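PDB 5NMP: isatin hydrolase from Ralstonia solanacearum, which opens the lactam ring of isatin by hydrolysis to give isatinate, with manganese bound in its metal site. Local coordinates for residues I53-H58 / A65-N70; Q47-K52 / N70-E75. One frame throughout, in Å; residues are numbered along the deposited sequence.

Contact 1. Residues I53-H58 / A65-N70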
ATOM      1  N   ILE A  53      17.127   3.735   7.720  1.00 59.65           N
ATOM      2  CA  ILE A  53      17.318   3.681   6.278  1.00 52.94           C
ATOM      3  C   ILE A  53      18.780   3.936   5.913  1.00 55.87           C
ATOM      4  O   ILE A  53      19.419   4.849   6.436  1.00 55.19           O
ATOM      5  CB  ILE A  53      16.392   4.690   5.553  1.00 56.12           C
ATOM      6  CG1 ILE A  53      16.454   4.497   4.038  1.00 55.77           C
ATOM      7  CG2 ILE A  53      16.712   6.129   5.949  1.00 51.80           C
ATOM      8  CD1 ILE A  53      15.423   5.305   3.283  1.00 54.30           C
ATOM      9  N   GLU A  54      19.313   3.100   5.029  1.00 57.31           N
ATOM     10  CA  GLU A  54      20.698   3.228   4.599  1.00 64.42           C
ATOM     11  C   GLU A  54      20.807   3.199   3.077  1.00 63.37           C
ATOM     12  O   GLU A  54      20.245   2.329   2.409  1.00 61.27           O
ATOM     13  CB  GLU A  54      21.559   2.126   5.219  1.00 74.90           C
ATOM     14  CG  GLU A  54      20.975   0.734   5.088  1.00 91.05           C
ATOM     15  CD  GLU A  54      21.846  -0.321   5.739  1.00109.13           C
ATOM     16  OE1 GLU A  54      23.020  -0.017   6.038  1.00115.14           O
ATOM     17  OE2 GLU A  54      21.356  -1.451   5.957  1.00115.74           O
ATOM     18  N   ARG A  55      21.536   4.171   2.540  1.00 61.89           N
ATOM     19  CA  ARG A  55      21.684   4.329   1.103  1.00 59.58           C
ATOM     20  C   ARG A  55      22.576   3.238   0.507  1.00 60.25           C
ATOM     21  O   ARG A  55      23.613   2.888   1.078  1.00 58.17           O
ATOM     22  CB  ARG A  55      22.252   5.716   0.795  1.00 62.65           C
ATOM     23  CG  ARG A  55      22.298   6.072  -0.673  1.00 68.26           C
ATOM     24  CD  ARG A  55      23.010   7.397  -0.887  1.00 73.81           C
ATOM     25  NE  ARG A  55      22.211   8.540  -0.455  1.00 77.46           N
ATOM     26  CZ  ARG A  55      22.588   9.808  -0.596  1.00 80.07           C
ATOM     27  NH1 ARG A  55      23.756  10.095  -1.155  1.00 81.02           N
ATOM     28  NH2 ARG A  55      21.800  10.790  -0.178  1.00 78.96           N
ATOM     29  N   ILE A  56      22.162   2.696  -0.634  1.00 57.61           N
ATOM     30  CA  ILE A  56      22.962   1.702  -1.343  1.00 61.62           C
ATOM     31  C   ILE A  56      23.850   2.378  -2.388  1.00 62.79           C
ATOM     32  O   ILE A  56      25.046   2.099  -2.481  1.00 65.05           O
ATOM     33  CB  ILE A  56      22.081   0.641  -2.037  1.00 60.91           C
ATOM     34  CG1 ILE A  56      21.047   0.071  -1.066  1.00 59.36           C
ATOM     35  CG2 ILE A  56      22.939  -0.475  -2.613  1.00 57.91           C
ATOM     36  CD1 ILE A  56      20.137  -0.967  -1.691  1.00 55.61           C
ATOM     37  N   SER A  57      23.251   3.267  -3.176  1.00 60.75           N
ATOM     38  CA  SER A  57      23.985   4.034  -4.176  1.00 63.30           C
ATOM     39  C   SER A  57      23.241   5.325  -4.510  1.00 65.16           C
ATOM     40  O   SER A  57      22.033   5.422  -4.301  1.00 63.13           O
ATOM     41  CB  SER A  57      24.201   3.205  -5.443  1.00 63.08           C
ATOM     42  OG  SER A  57      22.977   2.997  -6.128  1.00 61.87           O
ATOM     43  N   HIS A  58      23.967   6.311  -5.027  1.00 66.29           N
ATOM     44  CA  HIS A  58      23.379   7.601  -5.374  1.00 63.06           C
ATOM     45  C   HIS A  58      24.021   8.150  -6.645  1.00 65.01           C
ATOM     46  O   HIS A  58      24.710   9.172  -6.613  1.00 64.47           O
ATOM     47  CB  HIS A  58      23.543   8.593  -4.218  1.00 63.14           C
ATOM     48  CG  HIS A  58      22.823   9.892  -4.419  1.00 67.13           C
ATOM     49  ND1 HIS A  58      21.451   9.975  -4.516  1.00 71.08           N
ATOM     50  CD2 HIS A  58      23.286  11.159  -4.532  1.00 66.21           C
ATOM     51  CE1 HIS A  58      21.099  11.239  -4.685  1.00 69.34           C
ATOM     52  NE2 HIS A  58      22.195  11.977  -4.697  1.00 67.64           N
ATOM     53  N   ALA A  65      24.242   4.666 -12.390  1.00 70.26           N
ATOM     54  CA  ALA A  65      23.066   5.155 -13.102  1.00 63.82           C
ATOM     55  C   ALA A  65      21.790   5.093 -12.267  1.00 67.04           C
ATOM     56  O   ALA A  65      20.711   5.441 -12.749  1.00 66.96           O
ATOM     57  CB  ALA A  65      22.882   4.377 -14.391  1.00 64.92           C
ATOM     58  N   TRP A  66      21.909   4.662 -11.016  1.00 65.71           N
ATOM     59  CA  TRP A  66      20.725   4.461 -10.188  1.00 68.83           C
ATOM     60  C   TRP A  66      20.900   4.892  -8.732  1.00 69.03           C
ATOM     61  O   TRP A  66      22.015   5.127  -8.261  1.00 68.92           O
ATOM     62  CB  TRP A  66      20.296   2.992 -10.239  1.00 57.56           C
ATOM     63  CG  TRP A  66      21.388   2.032  -9.887  1.00 57.96           C
ATOM     64  CD1 TRP A  66      21.663   1.518  -8.654  1.00 59.23           C
ATOM     65  CD2 TRP A  66      22.354   1.467 -10.782  1.00 65.59           C
ATOM     66  NE1 TRP A  66      22.738   0.666  -8.724  1.00 61.53           N
ATOM     67  CE2 TRP A  66      23.181   0.618 -10.020  1.00 64.66           C
ATOM     68  CE3 TRP A  66      22.599   1.595 -12.153  1.00 64.90           C
ATOM     69  CZ2 TRP A  66      24.238  -0.098 -10.585  1.00 66.68           C
ATOM     70  CZ3 TRP A  66      23.647   0.883 -12.711  1.00 64.47           C
ATOM     71  CH2 TRP A  66      24.453   0.048 -11.928  1.00 65.33           C
ATOM     72  N   TYR A  67      19.773   4.992  -8.035  1.00 59.75           N
ATOM     73  CA  TYR A  67      19.735   5.370  -6.627  1.00 56.29           C
ATOM     74  C   TYR A  67      18.669   4.552  -5.912  1.00 54.70           C
ATOM     75  O   TYR A  67      17.549   4.438  -6.405  1.00 60.95           O
ATOM     76  CB  TYR A  67      19.456   6.869  -6.482  1.00 57.46           C
ATOM     77  CG  TYR A  67      18.776   7.264  -5.187  1.00 57.96           C
ATOM     78  CD1 TYR A  67      19.455   7.207  -3.975  1.00 55.08           C
ATOM     79  CD2 TYR A  67      17.460   7.710  -5.181  1.00 54.45           C
ATOM     80  CE1 TYR A  67      18.837   7.570  -2.791  1.00 52.41           C
ATOM     81  CE2 TYR A  67      16.835   8.077  -4.004  1.00 51.14           C
ATOM     82  CZ  TYR A  67      17.529   8.005  -2.811  1.00 52.85           C
ATOM     83  OH  TYR A  67      16.915   8.368  -1.634  1.00 51.58           O
ATOM     84  N   TRP A  68      19.021   3.973  -4.767  1.00 51.30           N
ATOM     85  CA  TRP A  68      18.078   3.168  -3.980  1.00 50.47           C
ATOM     86  C   TRP A  68      18.586   2.889  -2.564  1.00 52.43           C
ATOM     87  O   TRP A  68      19.779   3.016  -2.284  1.00 52.41           O
ATOM     88  CB  TRP A  68      17.756   1.841  -4.688  1.00 50.10           C
ATOM     89  CG  TRP A  68      18.946   0.987  -5.055  1.00 54.46           C
ATOM     90  CD1 TRP A  68      20.260   1.359  -5.069  1.00 54.45           C
ATOM     91  CD2 TRP A  68      18.917  -0.388  -5.463  1.00 58.27           C
ATOM     92  NE1 TRP A  68      21.048   0.305  -5.462  1.00 57.11           N
ATOM     93  CE2 TRP A  68      20.249  -0.779  -5.707  1.00 57.78           C
ATOM     94  CE3 TRP A  68      17.895  -1.325  -5.644  1.00 59.09           C
ATOM     95  CZ2 TRP A  68      20.585  -2.065  -6.123  1.00 56.77           C
ATOM     96  CZ3 TRP A  68      18.232  -2.602  -6.058  1.00 58.81           C
ATOM     97  CH2 TRP A  68      19.565  -2.960  -6.292  1.00 57.78           C
ATOM     98  N   ASN A  69      17.667   2.504  -1.682  1.00 55.99           N
ATOM     99  CA  ASN A  69      17.976   2.306  -0.265  1.00 53.55           C
ATOM    100  C   ASN A  69      17.605   0.921   0.256  1.00 56.16           C
ATOM    101  O   ASN A  69      16.792   0.216  -0.342  1.00 56.66           O
ATOM    102  CB  ASN A  69      17.249   3.354   0.591  1.00 51.43           C
ATOM    103  CG  ASN A  69      17.535   4.779   0.152  1.00 58.04           C
ATOM    104  OD1 ASN A  69      18.520   5.385   0.573  1.00 62.81           O
ATOM    105  ND2 ASN A  69      16.662   5.326  -0.684  1.00 58.90           N
ATOM    106  N   ASN A  70      18.215   0.545   1.376  1.00 56.86           N
ATOM    107  CA  ASN A  70      17.711  -0.534   2.223  1.00 55.49           C
ATOM    108  C   ASN A  70      17.058   0.084   3.453  1.00 56.94           C
ATOM    109  O   ASN A  70      17.478   1.151   3.899  1.00 59.56           O
ATOM    110  CB  ASN A  70      18.831  -1.483   2.649  1.00 47.18           C
ATOM    111  CG  ASN A  70      19.323  -2.358   1.520  1.00 55.34           C
ATOM    112  OD1 ASN A  70      18.546  -2.804   0.677  1.00 57.09           O
ATOM    113  ND2 ASN A  70      20.624  -2.616   1.501  1.00 53.64           N
TER

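Contact 2. Residues Q47-K52 / N70-E75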
ATOM      1  N   GLN A  47      10.755  -5.052  22.226  1.00 56.88           N
ATOM      2  CA  GLN A  47      10.568  -3.717  21.665  1.00 55.49           C
ATOM      3  C   GLN A  47      10.554  -3.721  20.139  1.00 50.60           C
ATOM      4  O   GLN A  47      11.233  -4.527  19.506  1.00 54.64           O
ATOM      5  CB  GLN A  47      11.668  -2.778  22.165  1.00 49.37           C
ATOM      6  CG  GLN A  47      11.847  -2.770  23.674  1.00 51.80           C
ATOM      7  CD  GLN A  47      10.668  -2.156  24.400  1.00 56.52           C
ATOM      8  OE1 GLN A  47       9.990  -1.273  23.876  1.00 56.20           O
ATOM      9  NE2 GLN A  47      10.415  -2.623  25.616  1.00 57.84           N
ATOM     10  N   VAL A  48       9.778  -2.813  19.557  1.00 48.89           N
ATOM     11  CA  VAL A  48       9.780  -2.620  18.112  1.00 51.15           C
ATOM     12  C   VAL A  48      10.982  -1.765  17.699  1.00 51.17           C
ATOM     13  O   VAL A  48      11.372  -0.839  18.409  1.00 48.27           O
ATOM     14  CB  VAL A  48       8.465  -1.961  17.622  1.00 54.86           C
ATOM     15  CG1 VAL A  48       8.227  -0.635  18.326  1.00 57.32           C
ATOM     16  CG2 VAL A  48       8.479  -1.772  16.110  1.00 49.68           C
ATOM     17  N   GLN A  49      11.589  -2.104  16.567  1.00 54.78           N
ATOM     18  CA  GLN A  49      12.685  -1.312  16.028  1.00 56.82           C
ATOM     19  C   GLN A  49      12.167   0.005  15.475  1.00 56.22           C
ATOM     20  O   GLN A  49      11.065   0.059  14.928  1.00 54.17           O
ATOM     21  CB  GLN A  49      13.425  -2.077  14.930  1.00 63.83           C
ATOM     22  CG  GLN A  49      14.466  -3.053  15.437  1.00 78.21           C
ATOM     23  CD  GLN A  49      15.193  -3.764  14.309  1.00 88.85           C
ATOM     24  OE1 GLN A  49      14.757  -3.733  13.157  1.00 90.95           O
ATOM     25  NE2 GLN A  49      16.309  -4.408  14.637  1.00 92.96           N
ATOM     26  N   PRO A  50      12.958   1.076  15.625  1.00 55.93           N
ATOM     27  CA  PRO A  50      12.653   2.341  14.950  1.00 60.51           C
ATOM     28  C   PRO A  50      12.920   2.220  13.452  1.00 59.49           C
ATOM     29  O   PRO A  50      13.515   1.232  13.019  1.00 61.64           O
ATOM     30  CB  PRO A  50      13.611   3.332  15.613  1.00 53.50           C
ATOM     31  CG  PRO A  50      14.752   2.492  16.071  1.00 54.11           C
ATOM     32  CD  PRO A  50      14.159   1.174  16.472  1.00 56.81           C
ATOM     33  N   PHE A  51      12.486   3.201  12.669  1.00 59.83           N
ATOM     34  CA  PHE A  51      12.725   3.174  11.232  1.00 47.87           C
ATOM     35  C   PHE A  51      14.165   3.573  10.919  1.00 50.98           C
ATOM     36  O   PHE A  51      14.599   4.671  11.259  1.00 54.89           O
ATOM     37  CB  PHE A  51      11.745   4.098  10.507  1.00 52.44           C
ATOM     38  CG  PHE A  51      11.854   4.042   9.008  1.00 55.07           C
ATOM     39  CD1 PHE A  51      12.606   4.978   8.315  1.00 55.66           C
ATOM     40  CD2 PHE A  51      11.206   3.047   8.291  1.00 54.37           C
ATOM     41  CE1 PHE A  51      12.708   4.922   6.935  1.00 56.54           C
ATOM     42  CE2 PHE A  51      11.305   2.986   6.910  1.00 51.99           C
ATOM     43  CZ  PHE A  51      12.056   3.923   6.233  1.00 52.03           C
ATOM     44  N   LYS A  52      14.905   2.673  10.278  1.00 55.59           N
ATOM     45  CA  LYS A  52      16.274   2.966   9.855  1.00 56.38           C
ATOM     46  C   LYS A  52      16.414   2.808   8.348  1.00 58.59           C
ATOM     47  O   LYS A  52      15.891   1.860   7.763  1.00 60.49           O
ATOM     48  CB  LYS A  52      17.281   2.055  10.563  1.00 59.24           C
ATOM     49  CG  LYS A  52      17.334   2.208  12.075  1.00 65.26           C
ATOM     50  CD  LYS A  52      18.563   1.510  12.642  1.00 73.24           C
ATOM     51  CE  LYS A  52      18.537   1.463  14.163  1.00 82.44           C
ATOM     52  NZ  LYS A  52      17.514   0.508  14.679  1.00 86.51           N
ATOM     53  N   ASN A  70      18.215   0.545   1.376  1.00 56.86           N
ATOM     54  CA  ASN A  70      17.711  -0.534   2.223  1.00 55.49           C
ATOM     55  C   ASN A  70      17.058   0.084   3.453  1.00 56.94           C
ATOM     56  O   ASN A  70      17.478   1.151   3.899  1.00 59.56           O
ATOM     57  CB  ASN A  70      18.831  -1.483   2.649  1.00 47.18           C
ATOM     58  CG  ASN A  70      19.323  -2.358   1.520  1.00 55.34           C
ATOM     59  OD1 ASN A  70      18.546  -2.804   0.677  1.00 57.09           O
ATOM     60  ND2 ASN A  70      20.624  -2.616   1.501  1.00 53.64           N
ATOM     61  N   PHE A  71      16.037  -0.565   4.005  1.00 56.14           N
ATOM     62  CA  PHE A  71      15.435  -0.058   5.235  1.00 54.90           C
ATOM     63  C   PHE A  71      15.016  -1.165   6.194  1.00 58.10           C
ATOM     64  O   PHE A  71      14.883  -2.329   5.813  1.00 58.07           O
ATOM     65  CB  PHE A  71      14.230   0.844   4.923  1.00 52.59           C
ATOM     66  CG  PHE A  71      13.036   0.115   4.364  1.00 54.37           C
ATOM     67  CD1 PHE A  71      11.982  -0.252   5.191  1.00 55.60           C
ATOM     68  CD2 PHE A  71      12.952  -0.179   3.011  1.00 53.52           C
ATOM     69  CE1 PHE A  71      10.875  -0.910   4.681  1.00 55.26           C
ATOM     70  CE2 PHE A  71      11.848  -0.838   2.494  1.00 54.52           C
ATOM     71  CZ  PHE A  71      10.809  -1.205   3.331  1.00 55.91           C
ATOM     72  N   SER A  72      14.828  -0.783   7.451  1.00 57.21           N
ATOM     73  CA  SER A  72      14.369  -1.704   8.477  1.00 57.74           C
ATOM     74  C   SER A  72      13.428  -0.985   9.431  1.00 57.18           C
ATOM     75  O   SER A  72      13.615   0.195   9.731  1.00 57.91           O
ATOM     76  CB  SER A  72      15.552  -2.303   9.239  1.00 59.85           C
ATOM     77  OG  SER A  72      16.372  -1.293   9.795  1.00 63.69           O
ATOM     78  N   CYS A  73      12.409  -1.701   9.892  1.00 54.92           N
ATOM     79  CA  CYS A  73      11.451  -1.164  10.848  1.00 50.65           C
ATOM     80  C   CYS A  73      10.601  -2.297  11.410  1.00 51.87           C
ATOM     81  O   CYS A  73      10.965  -3.469  11.300  1.00 54.77           O
ATOM     82  CB  CYS A  73      10.563  -0.100  10.197  1.00 47.90           C
ATOM     83  SG  CYS A  73       9.560  -0.690   8.817  1.00 60.79           S
ATOM     84  N   GLY A  74       9.473  -1.946  12.015  1.00 48.14           N
ATOM     85  CA  GLY A  74       8.562  -2.941  12.542  1.00 41.35           C
ATOM     86  C   GLY A  74       7.272  -2.953  11.756  1.00 51.01           C
ATOM     87  O   GLY A  74       6.983  -2.017  11.011  1.00 53.15           O
ATOM     88  N   GLU A  75       6.497  -4.021  11.910  1.00 49.19           N
ATOM     89  CA  GLU A  75       5.170  -4.093  11.316  1.00 50.18           C
ATOM     90  C   GLU A  75       4.317  -2.919  11.788  1.00 49.28           C
ATOM     91  O   GLU A  75       3.486  -2.408  11.049  1.00 51.84           O
ATOM     92  CB  GLU A  75       4.483  -5.411  11.677  1.00 52.70           C
ATOM     93  CG  GLU A  75       5.166  -6.651  11.131  1.00 57.48           C
ATOM     94  CD  GLU A  75       4.554  -7.935  11.667  1.00 61.09           C
ATOM     95  OE1 GLU A  75       4.029  -7.919  12.799  1.00 63.45           O
ATOM     96  OE2 GLU A  75       4.595  -8.961  10.956  1.00 61.76           O
TER

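Contact 1. Residues I53-H58 / A65-N70
Ile56 reaches over the indole of Trp68, its CD1 standing 3.9 Å from the centroid of the five-membered ring and 3° off the normal, a CH-pi contact. CG1 lies anti to the carbonyl carbon (chi1 -50°), which sends this branch between the indole and the amide of Asn70; Ile56 CD1 is 3.4 Å from Asn70 OD1, an oxygen that accepts a hydrogen bond from Gln49 N of the second subunit. Ser57 meets Trp68 at the ring edge, Ser57 OG 3.3 Å from Trp68 CD1, and donates to Trp66 O at 3.2 Å, from above the carbonyl plane. The sheet face of Arg55, His58, Tyr67 and Asn69 carries an offset edge-to-face pair: the His58 ring turns its edge to the Tyr67 face, with planes at 88° and centroids 5.2 Å apart, while the Arg55 guanidinium lies over one face of the imidazole, displaced toward its rim. Asn69 ND2 donates to Tyr67 OH in its own amide plane, and that hydroxyl also bonds Gly252 O of the second subunit. Backbone bonds link Glu54 to Asn70 in both directions, and Ile56 N to Trp68 O. Ile56 and Ser57 oppose the single residue Trp68, a classic beta bulge in an antiparallel hairpin packed against the second subunit.

Contact 2. Residues Q47-K52 / N70-E75
The rings of Phe51 and Phe71 run nearly parallel, their planes 27° apart, but they are slid so far past each other that they scarcely overlap: the centroids are 5.9 Å apart and the touching atoms are Phe51 CE2 and Phe71 CD1, at 3.7 Å. Neither ring therefore stacks squarely on the other. At the edge of the Phe51 ring sits the sulfur of Cys73, SG lying 5.4 Å from the centroid and 80° off the normal, while Cys73 CB packs against Phe51 CD2. Phe51 holds CG anti to its backbone nitrogen (chi1 -175°), which swings the ring across to strand 66-74 and brings it against Phe71 and Cys73, two residues apart on the strand. Leu32 and Pro34 also touch it.

Beside this apolar group the backbones join through Lys52 and Ser72, an antiparallel hydrogen-bonded pair. Lys52 N donates to Ser72 O at 2.8 Å and Ser72 N returns a bond to Lys52 O at 2.9 Å. On the side of these two residues, Lys52 CB passes Ser72 OG at 3.6 Å, whereas the amine of the lysine leads away. Farther along, pairing gives way to packing: Val48 CG2 rests on Gly74 CA at 3.8 Å, and the Val48 side chain comes within about 5 Å of that of the manganese ligand His76.

Polar matters are settled partly by the dimer, since Gln49 N is bonded to Asn70 OD1 of the second subunit, and Asn70 to Gly74 pair with a strand of that subunit. The chemistry is thus that of a buried seam: one pair of backbone bonds fixes the alignment, weak aromatic and sulfur-ring contacts fill one side, and Val48 brings the seam beside the metal ligand His76 but is itself no ligand of the manganese.

How the contacts relate
The two contacts follow one another along the same pair of chain runs, with centres about 17 Å apart. In sequence order come 47-52, 53-58, 65-70 and 70-75, so contact 1 is enclosed by contact 2, and Asn70 belongs to both. Strand 66-74 is common to them, paired with strand 52-60 in an antiparallel sheet, two-stranded within the chain, that runs on into the second subunit. Contact 1 occupies the outer part of this hairpin, its centre about 29 Å from that of the chain; contact 2 lies at its base, about 18 Å from it and nearer the metal ligands. Both touch the second subunit, so the hairpin is an arm extending from the body of the enzyme into the dimer interface.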